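Local coordinates for protein HpuA (Kingella denitrificans ATCC 33394, PDB 5EC6) that binds haemoglobin as an outer-membrane lipoprotein receptor and probably helps the bacterium take up haem iron from it, at residues 87-91 with 116-120; 101-107 with 188-194; 127-131 with 193-197; 138-142 with 180-184; 176-180 with 281-285. All blocks are in the same frame, centred on the assembly; numbering follows the deposited sequence. Where two conformers were deposited one is given.

Interaction 1: residues 87-91 with 116-120; sequences NTLIM and MIACC
C120 packs its side chain against L89. Its CB lies 3.4 Å from L89 O, and its SG sits 3.8 Å from L89 CB. Chi1 of 58° places this sulfur between its own backbone N and carbonyl carbon, turned back against the loop. M91 also touches C120: its chain is bent at chi2 and chi3, so that M91 SD comes to 3.9 Å from C120 CB. L89 reaches the other way with one branch, CD2, which meets the end of I117 at CD1 (3.8 Å); the two side chains cross at about a right angle. Midway, the backbones join in a single bridge between T88 and A118. A118 N donates to N87 O (2.8 Å), and L89 N donates to A118 O (3.2 Å), almost in line with that carbonyl. Bonding from one residue to both neighbours of its partner is the pattern of a parallel bridge. It lays the loop 87-91 along the end of strand 115-118, which pairs with strand 136-142 on its other edge and with strand 104-109 earlier along the loop's side. At the far end N87 runs side by side with the extended M116, its ND2 3.5 Å from M116 SD. The amide is fixed from within its own loop, ND2 bonding to D82 O and OD1 to G84 N, and this holds its flat group beside the thioether.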
# COMPACT_ATOMS: atom_id res chain seq x y z
N ASN A 87 -5.45 14.33 -2.32
CA ASN A 87 -5.82 13.25 -1.40
C ASN A 87 -4.64 12.31 -1.13
O ASN A 87 -4.81 11.10 -1.07
CB ASN A 87 -7.06 12.49 -1.88
CG ASN A 87 -6.94 11.89 -3.25
OD1 ASN A 87 -5.94 12.07 -3.96
ND2 ASN A 87 -7.93 11.10 -3.61
N THR A 88 -3.46 12.90 -0.98
CA THR A 88 -2.26 12.15 -0.64
C THR A 88 -1.55 12.70 0.57
O THR A 88 -1.85 13.78 1.04
CB THR A 88 -1.26 12.13 -1.81
OG1 THR A 88 -0.81 13.45 -2.09
CG2 THR A 88 -1.86 11.56 -3.00
N LEU A 89 -0.62 11.92 1.09
CA LEU A 89 0.23 12.34 2.18
C LEU A 89 1.03 13.57 1.75
O LEU A 89 1.36 13.76 0.59
CB LEU A 89 1.21 11.22 2.54
CG LEU A 89 0.57 9.93 3.03
CD1 LEU A 89 1.68 8.90 3.30
CD2 LEU A 89 -0.27 10.14 4.26
N ILE A 90 1.35 14.40 2.72
CA ILE A 90 2.36 15.44 2.56
C ILE A 90 3.70 14.82 2.18
O ILE A 90 4.21 13.94 2.88
CB ILE A 90 2.53 16.26 3.85
CG1 ILE A 90 1.20 16.86 4.32
CG2 ILE A 90 3.58 17.37 3.62
CD1 ILE A 90 1.22 17.35 5.76
N MET A 91 4.30 15.35 1.13
CA MET A 91 5.67 14.98 0.74
C MET A 91 6.72 15.50 1.73
O MET A 91 6.59 16.61 2.23
CB MET A 91 5.97 15.59 -0.60
CG MET A 91 4.87 15.38 -1.64
SD MET A 91 5.24 13.88 -2.53
CE MET A 91 6.56 14.57 -3.52
N MET A 116 -10.88 11.45 2.33
CA MET A 116 -10.00 10.41 1.75
C MET A 116 -8.55 10.78 1.80
O MET A 116 -8.14 11.92 1.63
CB MET A 116 -10.43 10.14 0.31
CG MET A 116 -9.61 9.08 -0.42
SD MET A 116 -10.25 8.95 -2.09
CE MET A 116 -9.08 7.80 -2.82
N ILE A 117 -7.70 9.77 2.00
CA ILE A 117 -6.28 9.96 1.76
C ILE A 117 -5.67 8.63 1.24
O ILE A 117 -6.20 7.53 1.50
CB ILE A 117 -5.58 10.36 3.06
CG1 ILE A 117 -4.19 10.98 2.75
CG2 ILE A 117 -5.52 9.20 4.01
CD1 ILE A 117 -3.62 11.86 3.79
N ALA A 118 -4.59 8.78 0.46
CA ALA A 118 -3.83 7.66 -0.08
C ALA A 118 -2.35 8.01 -0.09
O ALA A 118 -1.95 9.15 0.19
CB ALA A 118 -4.31 7.31 -1.46
N CYS A 119 -1.50 7.02 -0.32
CA CYS A 119 -0.04 7.30 -0.35
C CYS A 119 0.36 8.35 -1.39
O CYS A 119 -0.18 8.37 -2.51
CB CYS A 119 0.76 6.08 -0.74
SG CYS A 119 2.51 6.07 -0.13
N CYS A 120 1.33 9.21 -1.04
CA CYS A 120 1.94 10.10 -2.04
C CYS A 120 2.96 9.33 -2.85
O CYS A 120 4.16 9.31 -2.53
CB CYS A 120 2.60 11.32 -1.38
SG CYS A 120 3.90 10.96 -0.16

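Interaction 2: residues 101-107 with 188-194; sequences LPNSHPM and RAVTSSY
R188 NE donates to S104 OG at 2.6 Å and 159°, with a weaker, bent bond from NH2 to the same oxygen. A bend at chi3 (83°) folds the guanidinium back over the opposing strand. One of its faces lies on the backbone where H105 joins P106, while S104 OG sits at its edge. A second polar link joins H105 NE2 and T191 OG1 at 2.9 Å, either of which could donate; the imidazole meets the hydroxyl edge-on, in the ring plane. The other ring nitrogen, ND1, bonds to I90 N, so the ring is gripped at both ends. T191 OG1 is also 2.7 Å from a water that lies within bonding distance of N103 OD1 and S192 O. Another water accepts from Y194 N and lies close to L101 O and N103 OD1, bridging the two segments beyond the strand pairing. Backbone pairing is antiparallel: H105 and A189 exchange two bonds (H105 N to A189 O 2.8 Å, A189 N to H105 O 3.0 Å), and T191 N donates to N103 O. Further out, L101 N bonds to Y194 O at 2.9 Å, and L101 CB meets Y194 CB at 4.0 Å. M107 CG packs on A189 CB at the other end. Strand 188-191 lies between strands 104-109 and 174-185, while strand 115-118 flanks 104-109 on its other edge.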
# COMPACT_ATOMS: atom_id res chain seq x y z
N LEU A 101 9.24 12.12 6.67
CA LEU A 101 7.81 12.09 6.44
C LEU A 101 7.10 12.70 7.62
O LEU A 101 7.29 12.29 8.79
CB LEU A 101 7.33 10.64 6.19
CG LEU A 101 5.89 10.49 5.74
CD1 LEU A 101 5.67 11.11 4.34
CD2 LEU A 101 5.46 9.00 5.75
N PRO A 102 6.25 13.72 7.37
CA PRO A 102 5.49 14.25 8.52
C PRO A 102 4.59 13.16 9.11
O PRO A 102 4.16 12.28 8.36
CB PRO A 102 4.65 15.34 7.89
CG PRO A 102 5.35 15.71 6.63
CD PRO A 102 5.97 14.44 6.12
N ASN A 103 4.33 13.19 10.40
CA ASN A 103 3.53 12.15 11.04
C ASN A 103 2.03 12.37 11.05
O ASN A 103 1.28 11.50 11.49
CB ASN A 103 4.02 11.88 12.45
CG ASN A 103 5.46 11.43 12.51
OD1 ASN A 103 5.99 10.83 11.59
ND2 ASN A 103 6.09 11.69 13.63
N SER A 104 1.58 13.54 10.57
CA SER A 104 0.16 13.89 10.52
C SER A 104 -0.10 14.61 9.21
O SER A 104 0.75 15.39 8.74
CB SER A 104 -0.20 14.81 11.70
OG SER A 104 -1.58 15.08 11.73
N HIS A 105 -1.26 14.34 8.61
CA HIS A 105 -1.62 14.81 7.28
C HIS A 105 -3.11 15.11 7.21
O HIS A 105 -3.93 14.38 7.76
CB HIS A 105 -1.28 13.81 6.17
CG HIS A 105 0.03 13.12 6.36
ND1 HIS A 105 1.11 13.36 5.57
CD2 HIS A 105 0.40 12.14 7.22
CE1 HIS A 105 2.12 12.61 5.96
NE2 HIS A 105 1.72 11.87 6.98
N PRO A 106 -3.49 16.21 6.55
CA PRO A 106 -4.91 16.44 6.32
C PRO A 106 -5.50 15.47 5.27
O PRO A 106 -4.83 15.15 4.31
CB PRO A 106 -4.92 17.89 5.78
CG PRO A 106 -3.64 18.03 5.04
CD PRO A 106 -2.64 17.21 5.86
N MET A 107 -6.73 15.03 5.47
CA MET A 107 -7.43 14.23 4.49
C MET A 107 -8.25 15.15 3.60
O MET A 107 -8.71 16.22 4.05
CB MET A 107 -8.35 13.25 5.19
CG MET A 107 -7.60 12.33 6.16
SD MET A 107 -8.65 11.12 7.01
CE MET A 107 -9.09 9.99 5.71
N ARG A 188 -7.51 13.43 11.05
CA ARG A 188 -6.24 13.46 10.32
C ARG A 188 -5.73 12.05 10.10
O ARG A 188 -5.96 11.13 10.88
CB ARG A 188 -5.21 14.27 11.05
CG ARG A 188 -5.52 15.76 10.77
CD ARG A 188 -4.66 16.64 11.59
NE ARG A 188 -3.36 16.85 10.99
CZ ARG A 188 -3.07 17.63 9.96
NH1 ARG A 188 -4.00 18.34 9.27
NH2 ARG A 188 -1.80 17.71 9.61
N ALA A 189 -5.01 11.93 9.02
CA ALA A 189 -4.19 10.76 8.80
C ALA A 189 -2.89 10.86 9.57
O ALA A 189 -2.21 11.90 9.55
CB ALA A 189 -3.90 10.64 7.31
N VAL A 190 -2.50 9.77 10.22
CA VAL A 190 -1.28 9.75 10.98
C VAL A 190 -0.45 8.56 10.49
O VAL A 190 -0.99 7.50 10.17
CB VAL A 190 -1.53 9.69 12.50
CG1 VAL A 190 -2.14 11.02 12.96
CG2 VAL A 190 -2.43 8.56 12.94
N THR A 191 0.84 8.78 10.41
CA THR A 191 1.77 7.82 9.79
C THR A 191 2.90 7.42 10.70
O THR A 191 3.34 8.16 11.61
CB THR A 191 2.27 8.32 8.44
OG1 THR A 191 2.77 9.68 8.54
CG2 THR A 191 1.17 8.25 7.40
N SER A 192 3.40 6.20 10.47
CA SER A 192 4.53 5.67 11.20
C SER A 192 5.82 6.44 10.90
O SER A 192 5.96 7.07 9.86
CB SER A 192 4.70 4.18 10.86
OG SER A 192 4.88 4.01 9.48
N SER A 193 6.76 6.38 11.84
CA SER A 193 7.97 7.23 11.75
C SER A 193 8.82 6.85 10.59
O SER A 193 9.12 5.65 10.36
CB SER A 193 8.79 7.18 13.02
OG SER A 193 8.02 7.65 14.11
N TYR A 194 9.27 7.84 9.84
CA TYR A 194 10.07 7.57 8.67
C TYR A 194 10.95 8.75 8.40
O TYR A 194 10.44 9.84 8.09
CB TYR A 194 9.19 7.31 7.46
CG TYR A 194 9.79 6.63 6.28
CD1 TYR A 194 10.93 5.80 6.38
CD2 TYR A 194 9.17 6.73 5.03
CE1 TYR A 194 11.41 5.13 5.28
CE2 TYR A 194 9.66 6.08 3.93
CZ TYR A 194 10.79 5.27 4.04
OH TYR A 194 11.21 4.64 2.89
O HOH W 1 8.49 10.60 10.47
O HOH W 2 5.38 9.59 9.09
O HOH W 3 8.65 10.34 14.31

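Interaction 3: residues 127-131 with 193-197; sequences GMNAL and SYETR
Y194 reaches across to the turn 129-131 with its hydroxyl, which accepts the N-H of A130 at 2.9 Å (Y194 OH to A130 N) in a nearly straight bond of 169°. With CG swung opposite its backbone N (chi1 -162°), the phenol extends from the backbone toward the loop. The same oxygen pairs with E178 OE2, presumably as donor, so this buried hydroxyl is held from two sides. M128 slides past the ring in the opposite direction. Its chain is bent at chi2 and chi3, which folds the thioether back so that SD meets the ring obliquely, 4.4 Å from the centroid of the Y194 ring and 32° off its normal. CE2 of Y194 is touched by two methyl or methylene groups, A130 CB at 3.8 Å and M128 CB at 3.9 Å. M128 CG in turn lies 3.6 Å from T196 OG1, the next side chain along the strand to face the loop. One backbone bond, L131 N to M128 O, closes the 3-10 turn that presents the A130 N-H. What results is a Met-aromatic contact beside a tyrosine hydroxyl that ties a 3-10 turn to the segment that holds strand 195-196.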
# COMPACT_ATOMS: atom_id res chain seq x y z
N GLY A 127 13.14 10.71 -2.49
CA GLY A 127 13.70 9.43 -2.08
C GLY A 127 12.61 8.59 -1.43
O GLY A 127 11.49 8.50 -1.95
N MET A 128 12.93 8.02 -0.27
CA MET A 128 11.93 7.41 0.60
C MET A 128 11.22 6.31 -0.14
O MET A 128 10.13 6.46 -0.71
CB MET A 128 10.93 8.41 1.12
CG MET A 128 11.62 9.43 2.04
SD MET A 128 10.63 9.96 3.44
CE MET A 128 9.05 10.06 2.66
N ASN A 129 11.90 5.20 -0.11
CA ASN A 129 11.59 4.11 -0.95
C ASN A 129 10.24 3.47 -0.62
O ASN A 129 9.66 2.92 -1.53
CB ASN A 129 12.68 3.08 -0.85
CG ASN A 129 13.97 3.53 -1.54
OD1 ASN A 129 13.99 4.45 -2.37
ND2 ASN A 129 15.05 2.86 -1.19
N ALA A 130 9.75 3.53 0.62
CA ALA A 130 8.45 2.87 0.95
C ALA A 130 7.30 3.46 0.17
O ALA A 130 6.29 2.81 -0.02
CB ALA A 130 8.16 2.95 2.43
N LEU A 131 7.44 4.73 -0.24
CA LEU A 131 6.36 5.47 -0.84
C LEU A 131 6.26 5.23 -2.34
O LEU A 131 5.26 5.59 -2.93
CB LEU A 131 6.58 6.98 -0.66
CG LEU A 131 6.70 7.59 0.73
CD1 LEU A 131 7.20 9.01 0.54
CD2 LEU A 131 5.34 7.56 1.43
N SER A 193 6.76 6.38 11.84
CA SER A 193 7.97 7.23 11.75
C SER A 193 8.82 6.85 10.59
O SER A 193 9.12 5.65 10.36
CB SER A 193 8.79 7.18 13.02
OG SER A 193 8.02 7.65 14.11
N TYR A 194 9.27 7.84 9.84
CA TYR A 194 10.07 7.57 8.67
C TYR A 194 10.95 8.75 8.40
O TYR A 194 10.44 9.84 8.09
CB TYR A 194 9.19 7.31 7.46
CG TYR A 194 9.79 6.63 6.28
CD1 TYR A 194 10.93 5.80 6.38
CD2 TYR A 194 9.17 6.73 5.03
CE1 TYR A 194 11.41 5.13 5.28
CE2 TYR A 194 9.66 6.08 3.93
CZ TYR A 194 10.79 5.27 4.04
OH TYR A 194 11.21 4.64 2.89
N GLU A 195 12.27 8.50 8.44
CA GLU A 195 13.28 9.52 8.11
C GLU A 195 14.41 8.83 7.43
O GLU A 195 14.94 7.81 7.93
CB GLU A 195 13.80 10.22 9.37
CG GLU A 195 14.96 11.18 9.08
CD GLU A 195 15.43 11.97 10.29
OE1 GLU A 195 14.82 11.89 11.39
OE2 GLU A 195 16.41 12.72 10.10
N THR A 196 14.80 9.33 6.27
CA THR A 196 15.96 8.76 5.58
C THR A 196 16.99 9.86 5.40
O THR A 196 16.72 11.03 5.70
CB THR A 196 15.55 8.15 4.23
OG1 THR A 196 14.95 9.17 3.43
CG2 THR A 196 14.54 7.03 4.45
N ARG A 197 18.17 9.49 4.91
CA ARG A 197 19.19 10.47 4.50
C ARG A 197 19.86 10.10 3.18
O ARG A 197 20.42 9.02 3.06
CB ARG A 197 20.24 10.63 5.62
CG ARG A 197 20.26 12.03 6.22
CD ARG A 197 20.79 12.09 7.64
NE ARG A 197 20.23 13.24 8.36
CZ ARG A 197 20.48 14.52 8.08
NH1 ARG A 197 21.29 14.87 7.08
NH2 ARG A 197 19.91 15.48 8.81

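Interaction 4: residues 138-142 with 180-184; sequences FGAWM and IGLRV
F138 meets the opposing strand with the CE2-CZ side of its ring. L182 CB lies at the ring edge, close to its plane, 4.0 Å from F138 CE2; I180 CB touches F138 CZ at 3.9 Å, and I180 O approaches CE2 obliquely. A chi1 of 73° leans the ring out from the strand between backbone N and carbonyl carbon, which carries CZ to I180 CB; the two side chains cross at about a right angle. Beside the ring, L182 CD2 packs on the backbone of G139, 3.4 Å from G139 CA, and stays within 4.1 Å of A140 CB. A140 CB is shared, for V184 CG2 reaches it from the next position at 3.7 Å. V184 spreads its two methyls over two partners: CG2 to A140, and CG1 to the tip of M142, 3.7 Å from CE. M142 gets there by a bend at its last torsion, chi3 -84°.

The strands run nearly parallel, 5° apart, with axes 7.4 Å from each other, too far for backbone pairing, and the contact is mainly apolar side-chain packing. It packs two strands face to face across a curled run of strands, which joins them by way of 115-118, 104-109 and 188-191. Strand 136-142 pairs with strands 115-118 and 148-154. Strand 174-185 pairs with 188-191, 208-215 and 298-308. L150 and V148 on strand 148-154, together with A189 and T191 on strand 188-191 and S299 on strand 298-308, extend the same core.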
# COMPACT_ATOMS: atom_id res chain seq x y z
N PHE A 138 -2.39 2.38 -0.74
CA PHE A 138 -3.03 2.20 0.58
C PHE A 138 -3.46 3.54 1.10
O PHE A 138 -2.94 4.58 0.66
CB PHE A 138 -2.13 1.41 1.57
CG PHE A 138 -0.94 2.17 2.10
CD1 PHE A 138 0.21 2.36 1.32
CD2 PHE A 138 -0.95 2.69 3.38
CE1 PHE A 138 1.31 3.03 1.82
CE2 PHE A 138 0.13 3.42 3.86
CZ PHE A 138 1.25 3.58 3.09
N GLY A 139 -4.41 3.51 2.02
CA GLY A 139 -5.00 4.73 2.50
C GLY A 139 -6.20 4.47 3.35
O GLY A 139 -6.32 3.42 4.02
N ALA A 140 -7.08 5.48 3.41
CA ALA A 140 -8.29 5.40 4.25
C ALA A 140 -9.35 6.27 3.67
O ALA A 140 -9.06 7.34 3.10
CB ALA A 140 -8.00 5.86 5.66
N TRP A 141 -10.60 5.83 3.88
CA TRP A 141 -11.77 6.64 3.61
C TRP A 141 -12.51 6.82 4.94
O TRP A 141 -12.62 5.89 5.75
CB TRP A 141 -12.64 5.96 2.59
CG TRP A 141 -14.00 6.58 2.31
CD1 TRP A 141 -14.31 7.49 1.34
CD2 TRP A 141 -15.25 6.24 2.96
NE1 TRP A 141 -15.67 7.77 1.35
CE2 TRP A 141 -16.27 6.99 2.33
CE3 TRP A 141 -15.58 5.40 4.01
CZ2 TRP A 141 -17.60 6.91 2.72
CZ3 TRP A 141 -16.94 5.28 4.37
CH2 TRP A 141 -17.91 6.04 3.73
N MET A 142 -13.00 8.03 5.14
CA MET A 142 -13.83 8.34 6.32
C MET A 142 -15.23 8.71 5.85
O MET A 142 -15.35 9.52 4.94
CB MET A 142 -13.22 9.47 7.12
CG MET A 142 -14.10 9.88 8.30
SD MET A 142 -13.47 11.38 9.10
CE MET A 142 -12.35 10.46 10.09
N ILE A 180 5.22 1.73 5.35
CA ILE A 180 4.60 2.79 6.14
C ILE A 180 3.23 2.32 6.59
O ILE A 180 2.48 1.70 5.83
CB ILE A 180 4.44 4.06 5.29
CG1 ILE A 180 5.82 4.62 4.86
CG2 ILE A 180 3.66 5.14 6.06
CD1 ILE A 180 5.71 5.48 3.64
N GLY A 181 2.92 2.61 7.85
CA GLY A 181 1.60 2.39 8.44
C GLY A 181 0.81 3.68 8.54
O GLY A 181 1.42 4.76 8.71
N LEU A 182 -0.49 3.53 8.40
CA LEU A 182 -1.43 4.65 8.40
C LEU A 182 -2.59 4.33 9.33
O LEU A 182 -3.21 3.27 9.26
CB LEU A 182 -1.95 4.90 6.99
CG LEU A 182 -3.19 5.82 6.89
CD1 LEU A 182 -2.63 7.20 7.04
CD2 LEU A 182 -3.93 5.66 5.57
N ARG A 183 -2.91 5.31 10.20
CA ARG A 183 -4.12 5.28 10.98
C ARG A 183 -4.86 6.63 10.75
O ARG A 183 -4.33 7.56 10.12
CB ARG A 183 -3.81 5.09 12.48
CG ARG A 183 -3.15 3.71 12.89
CD ARG A 183 -2.84 3.71 14.37
NE ARG A 183 -2.77 2.39 15.02
CZ ARG A 183 -1.95 2.07 16.01
NH1 ARG A 183 -0.99 2.93 16.48
NH2 ARG A 183 -1.97 0.82 16.45
N VAL A 184 -6.10 6.69 11.23
CA VAL A 184 -6.86 7.96 11.25
C VAL A 184 -7.14 8.30 12.70
O VAL A 184 -7.71 7.50 13.44
CB VAL A 184 -8.16 7.86 10.43
CG1 VAL A 184 -8.89 9.21 10.57
CG2 VAL A 184 -7.88 7.57 8.99

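Interaction 5: residues 176-180 with 281-285; sequences TYEVI and GGEIG
Y177 lays one face of its ring over I284 inside the C-terminal beta barrel, which closes as strands 174-185, 208-215, 220-225, 235-243, 246-253, 256-265, 283-289 and 298-308 pair in turn. The two strands in contact are not neighbours in it: their axes pass 7.9 Å apart at 52°, and side chains bridge the interior. The tight part is the meeting with I284. Its CB makes a CH-pi contact 4.1 Å from the centroid of the Y177 ring, 27° off the normal. The CG2 branch of I284 does most of the touching, 3.6 Å from Y177 CD2 and 3.7 Å from V179 CG1, so that this one methyl is wedged between the two side chains of strand 174-185. The CD1 end of I284 lies over the same face of the ring, nearer its rim. L264 packs on both Y177 and I284, and V214 on Y177, which extends the apolar core on this side.

Toward the strand's start the packing slackens. G282 and E283 form a classic beta bulge opposite F265, and G282 is partly exposed; its carbonyl carbon lies 4.1 Å from Y177 CE2. E283 points the other way, its carboxylate bonding to the backbone N-H groups of K134 and S135. G281, whose positive phi (84°) suits glycine, has its carbonyl oxygen at the edge of the ring, and there the phenol ends in a short hydrogen bond: Y177 OH donates to G281 O at 2.6 Å, in the carbonyl plane.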
# COMPACT_ATOMS: atom_id res chain seq x y z
N THR A 176 12.79 -8.68 2.69
CA THR A 176 12.55 -7.60 3.63
C THR A 176 11.97 -6.39 2.89
O THR A 176 12.47 -5.96 1.84
CB THR A 176 13.87 -7.25 4.33
OG1 THR A 176 14.29 -8.39 5.09
CG2 THR A 176 13.75 -6.10 5.24
N TYR A 177 10.94 -5.83 3.50
CA TYR A 177 10.13 -4.74 2.94
C TYR A 177 10.24 -3.52 3.87
O TYR A 177 10.30 -3.64 5.09
CB TYR A 177 8.67 -5.17 2.80
CG TYR A 177 8.44 -6.32 1.85
CD1 TYR A 177 8.65 -7.65 2.27
CD2 TYR A 177 8.03 -6.11 0.55
CE1 TYR A 177 8.51 -8.71 1.41
CE2 TYR A 177 7.85 -7.15 -0.32
CZ TYR A 177 8.11 -8.45 0.08
OH TYR A 177 7.92 -9.52 -0.78
N GLU A 178 10.24 -2.35 3.24
CA GLU A 178 10.33 -1.06 3.91
C GLU A 178 8.94 -0.48 3.75
O GLU A 178 8.52 -0.26 2.62
CB GLU A 178 11.40 -0.21 3.20
CG GLU A 178 11.69 1.15 3.85
CD GLU A 178 13.03 1.72 3.39
OE1 GLU A 178 13.99 0.93 3.08
OE2 GLU A 178 13.13 2.98 3.29
N VAL A 179 8.25 -0.23 4.87
CA VAL A 179 6.80 0.01 4.82
C VAL A 179 6.43 1.29 5.61
O VAL A 179 7.18 1.74 6.50
CB VAL A 179 5.95 -1.19 5.34
CG1 VAL A 179 6.33 -2.47 4.62
CG2 VAL A 179 6.02 -1.40 6.83
N ILE A 180 5.22 1.73 5.35
CA ILE A 180 4.60 2.79 6.14
C ILE A 180 3.23 2.32 6.59
O ILE A 180 2.48 1.70 5.83
CB ILE A 180 4.44 4.06 5.29
CG1 ILE A 180 5.82 4.62 4.86
CG2 ILE A 180 3.66 5.14 6.06
CD1 ILE A 180 5.71 5.48 3.64
N GLY A 281 5.97 -9.95 -6.16
CA GLY A 281 5.97 -9.60 -4.72
C GLY A 281 6.92 -8.53 -4.31
O GLY A 281 7.38 -8.50 -3.16
N GLY A 282 7.24 -7.63 -5.23
CA GLY A 282 8.03 -6.51 -4.91
C GLY A 282 7.40 -5.42 -4.02
O GLY A 282 8.10 -4.49 -3.62
N GLU A 283 6.10 -5.54 -3.80
CA GLU A 283 5.37 -4.69 -2.89
C GLU A 283 4.53 -5.52 -1.93
O GLU A 283 4.29 -6.72 -2.14
CB GLU A 283 4.54 -3.66 -3.68
CG GLU A 283 5.47 -2.80 -4.52
CD GLU A 283 4.78 -1.86 -5.48
OE1 GLU A 283 3.56 -1.82 -5.54
OE2 GLU A 283 5.53 -1.12 -6.20
N ILE A 284 4.08 -4.87 -0.85
CA ILE A 284 3.40 -5.56 0.23
C ILE A 284 2.39 -4.59 0.82
O ILE A 284 2.64 -3.40 0.83
CB ILE A 284 4.42 -6.03 1.33
CG1 ILE A 284 3.75 -6.99 2.33
CG2 ILE A 284 5.04 -4.87 2.07
CD1 ILE A 284 4.73 -7.80 3.12
N GLY A 285 1.27 -5.09 1.28
CA GLY A 285 0.29 -4.23 1.96
C GLY A 285 -0.74 -5.03 2.73
O GLY A 285 -0.83 -6.23 2.58

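Overall arrangement
Interactions 1, 2 and 4 form one continuous region, their centres each 9 Å apart. I117 CD1 packs on P106 O at 3.5 Å between interactions 1 and 2, I117 O meets A140 N at 2.9 Å between 1 and 4, and V190 N meets R183 O at 2.9 Å between 2 and 4. Interaction 3 shares S193 and Y194 with interaction 2. Interactions 4 and 5, their centres 16 Å apart, share I180 on strand 174-185. Packing of A130 CB on E178 O (3.2 Å) links interaction 3 to 5. A glycerol, probably from crystallisation, lies about 4 Å from the V190 side chain (interaction 2) and is hydrogen-bonded to V184 O (interaction 4).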